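PDB 4O1K: carbonic anhydrase from Sordaria macrospora, which probably catalyses the reversible hydration of carbon dioxide to bicarbonate at a zinc site, as a tetrameric beta-carbonic anhydrase. Local coordinates for residues A[81-86]-A[131-136]; A[168-173]-A[189-194]; A[119-124]-A[135-140]; A[97-102]-A[176-181]. All blocks are in the same frame, centred on the assembly; numbering follows the deposited sequence.

Contact 1: residues A[81-86]-A[131-136]; sequences ANLVCN and NPWLRN
C85 and N136 mark the nearest approach of the two backbones, their CA atoms 7.8 Å apart, where the irregular run 81-86 passes helix 130-143. No hydrogen bond joins the segments, and side chains bridge the space between them. The indole of W133 is the platform. Its CG lies anti to the backbone N (chi1 -170°), which carries the ring away from the helix and across to the loop, where one face receives two different groups. Over the five-membered ring comes the CD1 methyl of L83, a CH-pi contact 3.7 Å from the centroid and 25° off the normal. Over the six-membered ring of the same face sits C85 SG, a sulfur-aromatic contact at 4.4 Å from that centroid. L83 and W133 lie alongside with their chains pointing opposite ways, and L83 CB also comes 4.0 Å from W133 CZ2. The CD1 methyl of L83 further touches N136 CB at 3.8 Å and thus packs between the indole and the next turn of the helix. The rotation of the ring is probably held by its NE1, which donates to the carbonyl of I80 just before the loop segment. An alanine in place of W133 would probably leave that carbonyl without its donor and open a gap beside L83 and C85. N165 and Q169 of helix 154-174 also pack on L83. The loop follows strand 74-79 at the C-terminal end of the parallel strands, the zinc-binding end of the beta-carbonic anhydrase fold, and the L83 side chain lies about 9 Å from the zinc ion.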
loop_
_atom_site.group_PDB
_atom_site.type_symbol
_atom_site.label_atom_id
_atom_site.label_comp_id
_atom_site.label_asym_id
_atom_site.label_seq_id
_atom_site.Cartn_x
_atom_site.Cartn_y
_atom_site.Cartn_z
ATOM N N ALA A 81 10.871 -9.109 8.168
ATOM C CA ALA A 81 12.199 -8.512 8.028
ATOM C C ALA A 81 12.299 -7.057 8.445
ATOM O O ALA A 81 13.213 -6.350 8.039
ATOM C CB ALA A 81 12.807 -8.770 6.612
ATOM N N ASN A 82 11.380 -6.625 9.309
ATOM C CA ASN A 82 11.484 -5.320 9.957
ATOM C C ASN A 82 11.730 -4.184 8.969
ATOM O O ASN A 82 12.661 -3.377 9.155
ATOM C CB ASN A 82 12.519 -5.321 11.118
ATOM C CG ASN A 82 13.875 -5.951 10.745
ATOM O OD1 ASN A 82 14.096 -7.153 10.944
ATOM N ND2 ASN A 82 14.791 -5.133 10.220
ATOM N N LEU A 83 10.910 -4.154 7.912
ATOM C CA LEU A 83 11.043 -3.158 6.851
ATOM C C LEU A 83 10.293 -1.854 7.114
ATOM O O LEU A 83 9.191 -1.842 7.694
ATOM C CB LEU A 83 10.538 -3.735 5.517
ATOM C CG LEU A 83 11.243 -4.974 5.011
ATOM C CD1 LEU A 83 10.629 -5.456 3.680
ATOM C CD2 LEU A 83 12.701 -4.661 4.781
ATOM N N VAL A 84 10.883 -0.743 6.651
ATOM C CA VAL A 84 10.202 0.550 6.683
ATOM C C VAL A 84 10.113 1.014 5.223
ATOM O O VAL A 84 11.081 1.582 4.691
ATOM C CB VAL A 84 10.997 1.560 7.544
ATOM C CG1 VAL A 84 10.341 2.903 7.520
ATOM C CG2 VAL A 84 11.054 1.074 9.014
ATOM N N CYS A 85 8.979 0.712 4.583
ATOM C CA CYS A 85 8.801 0.956 3.128
ATOM C C CYS A 85 8.024 2.250 2.926
ATOM O O CYS A 85 6.989 2.460 3.569
ATOM C CB CYS A 85 8.001 -0.171 2.496
ATOM S SG CYS A 85 8.757 -1.834 2.643
ATOM N N ASN A 86 8.473 3.117 2.024
ATOM C CA ASN A 86 7.794 4.403 1.936
ATOM C C ASN A 86 6.363 4.367 1.396
ATOM O O ASN A 86 5.586 5.274 1.656
ATOM C CB ASN A 86 8.660 5.463 1.259
ATOM C CG ASN A 86 9.381 4.938 0.057
ATOM O OD1 ASN A 86 10.394 4.259 0.168
ATOM N ND2 ASN A 86 8.878 5.273 -1.103
ATOM N N ASN A 131 6.606 -11.591 -3.135
ATOM C CA ASN A 131 7.681 -11.121 -3.999
ATOM C C ASN A 131 7.933 -9.615 -3.860
ATOM O O ASN A 131 9.060 -9.217 -3.632
ATOM C CB ASN A 131 7.467 -11.499 -5.480
ATOM C CG ASN A 131 7.428 -13.010 -5.721
ATOM O OD1 ASN A 131 8.066 -13.795 -5.020
ATOM N ND2 ASN A 131 6.693 -13.417 -6.753
ATOM N N PRO A 132 6.893 -8.777 -4.000
ATOM C CA PRO A 132 7.264 -7.360 -3.926
ATOM C C PRO A 132 7.683 -6.956 -2.503
ATOM O O PRO A 132 8.445 -5.992 -2.342
ATOM C CB PRO A 132 5.968 -6.637 -4.291
ATOM C CG PRO A 132 4.996 -7.684 -4.719
ATOM C CD PRO A 132 5.439 -8.952 -4.112
ATOM N N TRP A 133 7.221 -7.680 -1.482
ATOM C CA TRP A 133 7.702 -7.360 -0.132
ATOM C C TRP A 133 9.188 -7.667 0.027
ATOM O O TRP A 133 9.977 -6.802 0.444
ATOM C CB TRP A 133 6.847 -8.077 0.929
ATOM C CG TRP A 133 7.149 -7.598 2.303
ATOM C CD1 TRP A 133 7.951 -8.197 3.222
ATOM C CD2 TRP A 133 6.634 -6.413 2.923
ATOM N NE1 TRP A 133 7.987 -7.449 4.380
ATOM C CE2 TRP A 133 7.172 -6.345 4.218
ATOM C CE3 TRP A 133 5.767 -5.398 2.499
ATOM C CZ2 TRP A 133 6.869 -5.312 5.099
ATOM C CZ3 TRP A 133 5.470 -4.355 3.376
ATOM C CH2 TRP A 133 6.037 -4.315 4.656
ATOM N N LEU A 134 9.593 -8.891 -0.307
ATOM C CA LEU A 134 10.994 -9.281 -0.206
ATOM C C LEU A 134 11.897 -8.540 -1.172
ATOM O O LEU A 134 13.115 -8.452 -0.958
ATOM C CB LEU A 134 11.126 -10.767 -0.447
ATOM C CG LEU A 134 10.333 -11.571 0.558
ATOM C CD1 LEU A 134 10.363 -13.039 0.197
ATOM C CD2 LEU A 134 10.886 -11.339 1.944
ATOM N N ARG A 135 11.307 -7.986 -2.230
ATOM C CA ARG A 135 12.100 -7.201 -3.168
ATOM C C ARG A 135 12.847 -6.097 -2.442
ATOM O O ARG A 135 13.983 -5.765 -2.800
ATOM C CB ARG A 135 11.186 -6.620 -4.270
ATOM C CG ARG A 135 11.916 -5.872 -5.424
ATOM C CD ARG A 135 10.894 -5.609 -6.523
ATOM N NE ARG A 135 10.260 -6.886 -6.906
ATOM C CZ ARG A 135 8.974 -7.073 -7.189
ATOM N NH1 ARG A 135 8.109 -6.069 -7.196
ATOM N NH2 ARG A 135 8.535 -8.292 -7.490
ATOM N N ASN A 136 12.243 -5.540 -1.394
ATOM C CA ASN A 136 12.913 -4.447 -0.663
ATOM C C ASN A 136 14.242 -4.859 -0.099
ATOM O O ASN A 136 15.178 -4.052 0.022
ATOM C CB ASN A 136 12.020 -3.999 0.482
ATOM C CG ASN A 136 10.781 -3.323 -0.015
ATOM O OD1 ASN A 136 9.677 -3.872 0.053
ATOM N ND2 ASN A 136 10.948 -2.119 -0.510
#

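Contact 2: residues A[168-173]-A[189-194]; sequences EQCRNV and PVIHGW
I191 meets helix 154-174 with both of its branches. Its CD1 presses on V173 CG1 at 3.3 Å, tighter than usual for two carbons, while CG2, anti to the backbone N, reaches C170 SG at 4.0 Å. The same sulfur also rests against the strand backbone, 3.6 Å from H192 O and 3.7 Å from G193 CA. Glycine suits this spot: a CB at G193 would fall only 3.2 Å from C170 SG. Replacing I191 by an alanine is likely to open a gap between helix and strand, with V173 CG1 losing its methyl partner. The contact belongs to the alpha/beta architecture of the enzyme: the helix packs on a face of the central sheet, running almost antiparallel to strand 190-194 (165°) with the axes 8.6 Å apart. The neighbouring strand 106-112 widens the same surface, V109 touching C170 and I107 touching V173. L179 and F210 pack against I191 from two further helices. On other sides of the helix the chemistry turns polar. R171 NH1 donates to E168 OE1 at 2.9 Å, a salt bridge in the guanidinium plane that uses the syn lone pair. Q169 OE1 accepts from the backbone N of V84, and N172 ND2 donates to the V84 carbonyl oxygen.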
loop_
_atom_site.group_PDB
_atom_site.type_symbol
_atom_site.label_atom_id
_atom_site.label_comp_id
_atom_site.label_asym_id
_atom_site.label_seq_id
_atom_site.Cartn_x
_atom_site.Cartn_y
_atom_site.Cartn_z
ATOM N N GLU A 168 19.658 0.466 6.612
ATOM C CA GLU A 168 18.827 1.068 5.560
ATOM C C GLU A 168 17.415 1.388 6.035
ATOM O O GLU A 168 16.862 2.435 5.647
ATOM C CB GLU A 168 18.778 0.209 4.290
ATOM C CG GLU A 168 20.086 0.159 3.499
ATOM C CD GLU A 168 20.567 1.546 3.022
ATOM O OE1 GLU A 168 19.757 2.497 2.937
ATOM O OE2 GLU A 168 21.766 1.678 2.715
ATOM N N GLN A 169 16.823 0.519 6.867
ATOM C CA GLN A 169 15.478 0.811 7.383
ATOM C C GLN A 169 15.521 1.973 8.371
ATOM O O GLN A 169 14.582 2.790 8.447
ATOM C CB GLN A 169 14.779 -0.423 7.989
ATOM C CG GLN A 169 14.699 -1.660 7.051
ATOM C CD GLN A 169 14.280 -1.329 5.627
ATOM O OE1 GLN A 169 13.291 -0.628 5.415
ATOM N NE2 GLN A 169 15.033 -1.839 4.640
ATOM N N CYS A 170 16.620 2.079 9.117
ATOM C CA CYS A 170 16.827 3.292 9.920
ATOM C C CYS A 170 16.890 4.569 9.042
ATOM O O CYS A 170 16.279 5.599 9.374
ATOM C CB CYS A 170 18.116 3.182 10.704
ATOM S SG CYS A 170 17.974 2.035 12.086
ATOM N N ARG A 171 17.675 4.512 7.967
ATOM C CA ARG A 171 17.694 5.626 7.019
ATOM C C ARG A 171 16.272 5.959 6.571
ATOM O O ARG A 171 15.904 7.131 6.517
ATOM C CB ARG A 171 18.577 5.314 5.798
ATOM C CG ARG A 171 20.084 5.258 6.100
ATOM C CD ARG A 171 20.891 5.196 4.788
ATOM N NE ARG A 171 20.675 6.382 3.956
ATOM C CZ ARG A 171 19.974 6.394 2.821
ATOM N NH1 ARG A 171 19.428 5.274 2.354
ATOM N NH2 ARG A 171 19.828 7.523 2.134
ATOM N N ASN A 172 15.468 4.946 6.225
ATOM C CA ASN A 172 14.075 5.215 5.810
ATOM C C ASN A 172 13.211 5.846 6.887
ATOM O O ASN A 172 12.289 6.609 6.566
ATOM C CB ASN A 172 13.390 3.944 5.303
ATOM C CG ASN A 172 14.082 3.359 4.077
ATOM O OD1 ASN A 172 14.873 4.028 3.420
ATOM N ND2 ASN A 172 13.798 2.097 3.789
ATOM N N VAL A 173 13.476 5.524 8.162
ATOM C CA VAL A 173 12.755 6.225 9.241
ATOM C C VAL A 173 13.167 7.698 9.251
ATOM O O VAL A 173 12.307 8.595 9.381
ATOM C CB VAL A 173 13.044 5.627 10.639
ATOM C CG1 VAL A 173 12.393 6.499 11.722
ATOM C CG2 VAL A 173 12.480 4.238 10.739
ATOM N N PRO A 189 12.525 12.151 18.447
ATOM C CA PRO A 189 13.148 10.899 18.886
ATOM C C PRO A 189 14.526 10.694 18.291
ATOM O O PRO A 189 14.867 11.262 17.250
ATOM C CB PRO A 189 12.200 9.823 18.332
ATOM C CG PRO A 189 11.601 10.448 17.112
ATOM C CD PRO A 189 11.411 11.904 17.509
ATOM N N VAL A 190 15.332 9.882 18.963
ATOM C CA VAL A 190 16.559 9.445 18.338
ATOM C C VAL A 190 16.339 8.019 17.853
ATOM O O VAL A 190 15.497 7.271 18.378
ATOM C CB VAL A 190 17.780 9.554 19.266
ATOM C CG1 VAL A 190 18.060 11.033 19.608
ATOM C CG2 VAL A 190 17.567 8.745 20.528
ATOM N N ILE A 191 17.106 7.658 16.852
ATOM C CA ILE A 191 16.908 6.409 16.151
ATOM C C ILE A 191 18.033 5.431 16.432
ATOM O O ILE A 191 19.214 5.819 16.422
ATOM C CB ILE A 191 16.850 6.716 14.675
ATOM C CG1 ILE A 191 15.431 7.148 14.334
ATOM C CG2 ILE A 191 17.241 5.524 13.843
ATOM C CD1 ILE A 191 15.306 7.558 12.966
ATOM N N HIS A 192 17.672 4.170 16.670
ATOM C CA HIS A 192 18.660 3.136 16.957
ATOM C C HIS A 192 18.486 1.970 16.011
ATOM O O HIS A 192 17.355 1.645 15.630
ATOM C CB HIS A 192 18.481 2.595 18.364
ATOM C CG HIS A 192 18.359 3.645 19.414
ATOM N ND1 HIS A 192 19.446 4.138 20.107
ATOM C CD2 HIS A 192 17.270 4.260 19.933
ATOM C CE1 HIS A 192 19.031 5.034 20.987
ATOM N NE2 HIS A 192 17.715 5.120 20.908
ATOM N N GLY A 193 19.608 1.347 15.641
ATOM C CA GLY A 193 19.571 0.146 14.818
ATOM C C GLY A 193 20.239 -0.947 15.628
ATOM O O GLY A 193 21.415 -0.863 15.907
ATOM N N TRP A 194 19.487 -1.968 15.996
ATOM C CA TRP A 194 20.017 -3.037 16.841
ATOM C C TRP A 194 19.778 -4.367 16.162
ATOM O O TRP A 194 18.978 -4.458 15.210
ATOM C CB TRP A 194 19.317 -3.020 18.198
ATOM C CG TRP A 194 19.522 -1.768 19.046
ATOM C CD1 TRP A 194 20.488 -0.799 18.894
ATOM C CD2 TRP A 194 18.729 -1.367 20.179
ATOM N NE1 TRP A 194 20.341 0.171 19.885
ATOM C CE2 TRP A 194 19.264 -0.153 20.671
ATOM C CE3 TRP A 194 17.610 -1.918 20.825
ATOM C CZ2 TRP A 194 18.724 0.512 21.792
ATOM C CZ3 TRP A 194 17.074 -1.251 21.936
ATOM C CH2 TRP A 194 17.626 -0.049 22.396
#

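Contact 3: residues A[119-124]-A[135-140]; sequences KAAMTP and RNIRDV
R138 reaches across to A121, and its side chain can be followed outward from helix 130-143. CB starts the chain, and CG, anti to the carbonyl carbon (chi1 -67°), lies 3.9 Å from the terminal methyl CE of M122. CG and CD both pass 3.5 Å from A121 O, alongside it. A bend at chi3 then brings the guanidinium back, so that NH1 donates to A121 O at 2.9 Å. The oxygen is almost exactly in the guanidinium plane, and the donor lies in the carbonyl plane on a lone pair, with an N-H...O angle of 155°. One guanidinium face has R135 N above its rim, and Y221 of the second subunit makes a cation-pi contact with R138. Beside this polar link the segments touch through carbon: A121 CB is 3.6 Å from I137 CG2, and M122, just past the helix end, bends so that its CE comes 3.8 Å from R138 CA. The contact joins helix 130-143 to the end of the short helix 116-121, which follows the zinc ligand C115. A121 O belongs to that helix's last turn, where in-helix donors run out; the arginine supplies one, and its positive charge probably also favours the negative end of the helix dipole.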
loop_
_atom_site.group_PDB
_atom_site.type_symbol
_atom_site.label_atom_id
_atom_site.label_comp_id
_atom_site.label_asym_id
_atom_site.label_seq_id
_atom_site.Cartn_x
_atom_site.Cartn_y
_atom_site.Cartn_z
ATOM N N LYS A 119 16.586 -14.399 4.547
ATOM C CA LYS A 119 16.970 -15.613 3.818
ATOM C C LYS A 119 16.041 -15.929 2.627
ATOM O O LYS A 119 16.510 -16.286 1.541
ATOM C CB LYS A 119 17.083 -16.816 4.754
ATOM C CG LYS A 119 17.676 -18.046 4.071
ATOM C CD LYS A 119 17.954 -19.179 5.060
ATOM C CE LYS A 119 19.043 -18.817 6.081
ATOM N NZ LYS A 119 20.432 -18.825 5.514
ATOM N N ALA A 120 14.737 -15.789 2.824
ATOM C CA ALA A 120 13.768 -16.053 1.757
ATOM C C ALA A 120 13.857 -15.027 0.621
ATOM O O ALA A 120 13.568 -15.342 -0.549
ATOM C CB ALA A 120 12.365 -16.093 2.322
ATOM N N ALA A 121 14.212 -13.792 0.976
ATOM C CA ALA A 121 14.436 -12.737 -0.009
ATOM C C ALA A 121 15.560 -13.178 -0.899
ATOM O O ALA A 121 15.537 -12.930 -2.108
ATOM C CB ALA A 121 14.811 -11.453 0.670
ATOM N N MET A 122 16.560 -13.818 -0.295
ATOM C CA MET A 122 17.714 -14.230 -1.083
ATOM C C MET A 122 17.547 -15.542 -1.887
ATOM O O MET A 122 18.477 -15.984 -2.575
ATOM C CB MET A 122 18.977 -14.210 -0.222
ATOM C CG MET A 122 19.284 -12.788 0.259
ATOM S SD MET A 122 19.612 -11.747 -1.177
ATOM C CE MET A 122 18.874 -10.194 -0.718
ATOM N N THR A 123 16.356 -16.134 -1.845
ATOM C CA THR A 123 16.088 -17.344 -2.635
ATOM C C THR A 123 15.390 -16.960 -3.944
ATOM O O THR A 123 14.329 -16.333 -3.922
ATOM C CB THR A 123 15.221 -18.351 -1.851
ATOM O OG1 THR A 123 13.899 -17.818 -1.673
ATOM C CG2 THR A 123 15.837 -18.616 -0.482
ATOM N N PRO A 124 15.991 -17.321 -5.093
ATOM C CA PRO A 124 15.427 -16.894 -6.379
ATOM C C PRO A 124 14.219 -17.715 -6.780
ATOM O O PRO A 124 14.329 -18.536 -7.700
ATOM C CB PRO A 124 16.569 -17.165 -7.365
ATOM C CG PRO A 124 17.317 -18.310 -6.756
ATOM C CD PRO A 124 17.227 -18.110 -5.258
ATOM N N ARG A 135 11.307 -7.986 -2.230
ATOM C CA ARG A 135 12.100 -7.201 -3.168
ATOM C C ARG A 135 12.847 -6.097 -2.442
ATOM O O ARG A 135 13.983 -5.765 -2.800
ATOM C CB ARG A 135 11.186 -6.620 -4.270
ATOM C CG ARG A 135 11.916 -5.872 -5.424
ATOM C CD ARG A 135 10.894 -5.609 -6.523
ATOM N NE ARG A 135 10.260 -6.886 -6.906
ATOM C CZ ARG A 135 8.974 -7.073 -7.189
ATOM N NH1 ARG A 135 8.109 -6.069 -7.196
ATOM N NH2 ARG A 135 8.535 -8.292 -7.490
ATOM N N ASN A 136 12.243 -5.540 -1.394
ATOM C CA ASN A 136 12.913 -4.447 -0.663
ATOM C C ASN A 136 14.242 -4.859 -0.099
ATOM O O ASN A 136 15.178 -4.052 0.022
ATOM C CB ASN A 136 12.020 -3.999 0.482
ATOM C CG ASN A 136 10.781 -3.323 -0.015
ATOM O OD1 ASN A 136 9.677 -3.872 0.053
ATOM N ND2 ASN A 136 10.948 -2.119 -0.510
ATOM N N ILE A 137 14.325 -6.130 0.270
ATOM C CA ILE A 137 15.525 -6.637 0.880
ATOM C C ILE A 137 16.563 -6.843 -0.216
ATOM O O ILE A 137 17.763 -6.564 -0.035
ATOM C CB ILE A 137 15.248 -7.955 1.585
ATOM C CG1 ILE A 137 14.307 -7.727 2.779
ATOM C CG2 ILE A 137 16.564 -8.581 2.034
ATOM C CD1 ILE A 137 13.607 -8.964 3.206
ATOM N N ARG A 138 16.102 -7.318 -1.367
ATOM C CA ARG A 138 17.006 -7.461 -2.480
ATOM C C ARG A 138 17.534 -6.086 -2.877
ATOM O O ARG A 138 18.689 -5.970 -3.253
ATOM C CB ARG A 138 16.330 -8.187 -3.630
ATOM C CG ARG A 138 16.012 -9.640 -3.304
ATOM C CD ARG A 138 15.578 -10.426 -4.569
ATOM N NE ARG A 138 14.205 -10.115 -4.946
ATOM C CZ ARG A 138 13.138 -10.759 -4.471
ATOM N NH1 ARG A 138 13.294 -11.751 -3.600
ATOM N NH2 ARG A 138 11.916 -10.427 -4.863
ATOM N N ASP A 139 16.717 -5.040 -2.723
ATOM C CA ASP A 139 17.162 -3.683 -3.004
ATOM C C ASP A 139 18.276 -3.284 -2.043
ATOM O O ASP A 139 19.276 -2.666 -2.444
ATOM C CB ASP A 139 16.006 -2.683 -2.901
ATOM C CG ASP A 139 15.088 -2.711 -4.122
ATOM O OD1 ASP A 139 15.433 -3.368 -5.123
ATOM O OD2 ASP A 139 14.025 -2.051 -4.072
ATOM N N VAL A 140 18.131 -3.641 -0.764
ATOM C CA VAL A 140 19.225 -3.395 0.185
ATOM C C VAL A 140 20.524 -4.059 -0.280
ATOM O O VAL A 140 21.597 -3.412 -0.320
ATOM C CB VAL A 140 18.865 -3.853 1.607
ATOM C CG1 VAL A 140 20.094 -3.781 2.500
ATOM C CG2 VAL A 140 17.738 -2.987 2.171
#

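Contact 4: residues A[97-102]-A[176-181]; sequences YAVKHL and TAALQQ
Helix-helix packing beside the central sheet brings V99 and A178 together, joining the last turn of helix 89-100 to the first turn of helix 177-186. Strand 106-112 underlies the pair, with I107 touching both V99 and L179. The CA atoms of V99 and A178 are 6.4 Å apart, a close approach that the small side chain of A178 permits. V99 CG1, anti to the backbone N (chi1 169°), comes alongside the backbone of the partner helix, 3.7 Å from A178 O, and lies 4.1 Å from A178 CB. One residue on, K100 extends over the same alanine, its CD 4.2 Å from A178 CB. Its chain and that of Q181 cross obliquely: K100 CE is 3.5 Å from Q181 OE1, whereas NZ stays 3.8 Å from that oxygen, so the lysine meets the amide mainly through carbon. The nitrogen of the same amide is engaged elsewhere, for Q181 NE2 donates to D126 of the second subunit, a bond that probably sets the orientation of the group. The same subunit packs R135 against T176 and N131 against A177, placing this helix start at a subunit interface. Helix 177-186 is opened by T176 as N-cap. Its OG1 accepts a weak capping bond from L179 N at 3.4 Å and is also hydrogen-bonded to V173 O. At the finish of helix 89-100 two donors share one acceptor: Y97 O takes both H101 N and L102 N, the latter at 3.0 Å.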
loop_
_atom_site.group_PDB
_atom_site.type_symbol
_atom_site.label_atom_id
_atom_site.label_comp_id
_atom_site.label_asym_id
_atom_site.label_seq_id
_atom_site.Cartn_x
_atom_site.Cartn_y
_atom_site.Cartn_z
ATOM N N TYR A 97 2.221 8.339 13.901
ATOM C CA TYR A 97 1.432 8.317 15.134
ATOM C C TYR A 97 2.285 8.273 16.392
ATOM O O TYR A 97 1.976 8.933 17.396
ATOM C CB TYR A 97 0.495 7.110 15.114
ATOM C CG TYR A 97 -0.451 6.994 16.297
ATOM C CD1 TYR A 97 -1.478 7.914 16.503
ATOM C CD2 TYR A 97 -0.346 5.933 17.176
ATOM C CE1 TYR A 97 -2.357 7.775 17.585
ATOM C CE2 TYR A 97 -1.203 5.785 18.241
ATOM C CZ TYR A 97 -2.203 6.695 18.445
ATOM O OH TYR A 97 -3.026 6.499 19.529
ATOM N N ALA A 98 3.360 7.497 16.338
ATOM C CA ALA A 98 4.277 7.366 17.472
ATOM C C ALA A 98 5.038 8.656 17.717
ATOM O O ALA A 98 5.237 9.067 18.869
ATOM C CB ALA A 98 5.251 6.208 17.243
ATOM N N VAL A 99 5.475 9.304 16.643
ATOM C CA VAL A 99 6.290 10.510 16.797
ATOM C C VAL A 99 5.431 11.704 17.163
ATOM O O VAL A 99 5.732 12.457 18.094
ATOM C CB VAL A 99 7.010 10.834 15.514
ATOM C CG1 VAL A 99 7.625 12.204 15.600
ATOM C CG2 VAL A 99 8.075 9.760 15.228
ATOM N N LYS A 100 4.354 11.887 16.417
ATOM C CA LYS A 100 3.575 13.113 16.552
ATOM C C LYS A 100 2.558 13.095 17.688
ATOM O O LYS A 100 2.362 14.104 18.368
ATOM C CB LYS A 100 2.906 13.466 15.221
ATOM C CG LYS A 100 3.714 14.493 14.431
ATOM C CD LYS A 100 3.353 14.516 12.952
ATOM C CE LYS A 100 3.873 15.792 12.295
ATOM N NZ LYS A 100 2.930 16.299 11.247
ATOM N N HIS A 101 1.922 11.953 17.909
ATOM C CA HIS A 101 0.839 11.882 18.876
ATOM C C HIS A 101 1.225 11.173 20.177
ATOM O O HIS A 101 0.739 11.538 21.250
ATOM C CB HIS A 101 -0.393 11.257 18.219
ATOM C CG HIS A 101 -0.857 12.005 17.004
ATOM N ND1 HIS A 101 -1.431 13.258 17.076
ATOM C CD2 HIS A 101 -0.814 11.686 15.686
ATOM C CE1 HIS A 101 -1.724 13.675 15.854
ATOM N NE2 HIS A 101 -1.361 12.739 14.994
ATOM N N LEU A 102 2.114 10.182 20.106
ATOM C CA LEU A 102 2.605 9.551 21.338
ATOM C C LEU A 102 3.869 10.221 21.892
ATOM O O LEU A 102 4.198 10.038 23.068
ATOM C CB LEU A 102 2.827 8.039 21.147
ATOM C CG LEU A 102 1.556 7.202 20.941
ATOM C CD1 LEU A 102 1.877 5.740 20.623
ATOM C CD2 LEU A 102 0.671 7.282 22.160
ATOM N N THR A 176 11.363 10.388 7.060
ATOM C CA THR A 176 9.996 10.829 7.358
ATOM C C THR A 176 9.942 12.254 7.850
ATOM O O THR A 176 10.810 12.688 8.601
ATOM C CB THR A 176 9.235 9.893 8.316
ATOM O OG1 THR A 176 9.815 9.929 9.634
ATOM C CG2 THR A 176 9.277 8.485 7.777
ATOM N N ALA A 177 8.921 12.988 7.404
ATOM C CA ALA A 177 8.730 14.380 7.798
ATOM C C ALA A 177 8.527 14.500 9.302
ATOM O O ALA A 177 9.043 15.430 9.933
ATOM C CB ALA A 177 7.538 15.006 7.029
ATOM N N ALA A 178 7.794 13.542 9.869
ATOM C CA ALA A 178 7.476 13.549 11.296
ATOM C C ALA A 178 8.768 13.553 12.092
ATOM O O ALA A 178 8.979 14.413 12.978
ATOM C CB ALA A 178 6.647 12.318 11.645
ATOM N N LEU A 179 9.621 12.576 11.785
ATOM C CA LEU A 179 10.909 12.432 12.475
ATOM C C LEU A 179 11.740 13.704 12.389
ATOM O O LEU A 179 12.237 14.204 13.408
ATOM C CB LEU A 179 11.736 11.273 11.900
ATOM C CG LEU A 179 13.013 11.311 12.745
ATOM C CD1 LEU A 179 13.123 10.126 13.652
ATOM C CD2 LEU A 179 14.301 11.583 11.978
ATOM N N GLN A 180 11.893 14.242 11.179
ATOM C CA GLN A 180 12.745 15.420 11.003
ATOM C C GLN A 180 12.213 16.647 11.734
ATOM O O GLN A 180 12.972 17.360 12.400
ATOM C CB GLN A 180 12.962 15.743 9.517
ATOM C CG GLN A 180 13.975 16.870 9.334
ATOM C CD GLN A 180 14.198 17.244 7.887
ATOM O OE1 GLN A 180 14.492 18.400 7.574
ATOM N NE2 GLN A 180 14.077 16.266 6.995
ATOM N N GLN A 181 10.914 16.892 11.607
ATOM C CA GLN A 181 10.286 18.021 12.289
ATOM C C GLN A 181 10.463 17.910 13.801
ATOM O O GLN A 181 10.956 18.851 14.445
ATOM C CB GLN A 181 8.802 18.109 11.925
ATOM C CG GLN A 181 8.541 18.575 10.483
ATOM C CD GLN A 181 7.153 18.208 9.992
ATOM O OE1 GLN A 181 6.532 17.264 10.491
ATOM N NE2 GLN A 181 6.659 18.944 9.005
#

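All four contacts are largely buried, yet their chemistry follows their place in the fold. Contact 2 is the sheet-packing core, carbon and sulfur on a strand, its touching residues mostly buried, whereas M122 in contact 3 and K100 in contact 4 are partly exposed. Contact 4 is a helix pair with a lysine and a glutamine meeting at its partly exposed side. Contacts 1 and 3 both use helix 130-143 near the zinc: the first offers an aromatic face to a loop, the second an arginine N-H to the carbonyl at a helix end. A81 packing on I137 brings those two together. Hydrogen bonds from V84 to Q169 and N172 link contact 1 to contact 2, and L179 against I191 links contact 2 to contact 4.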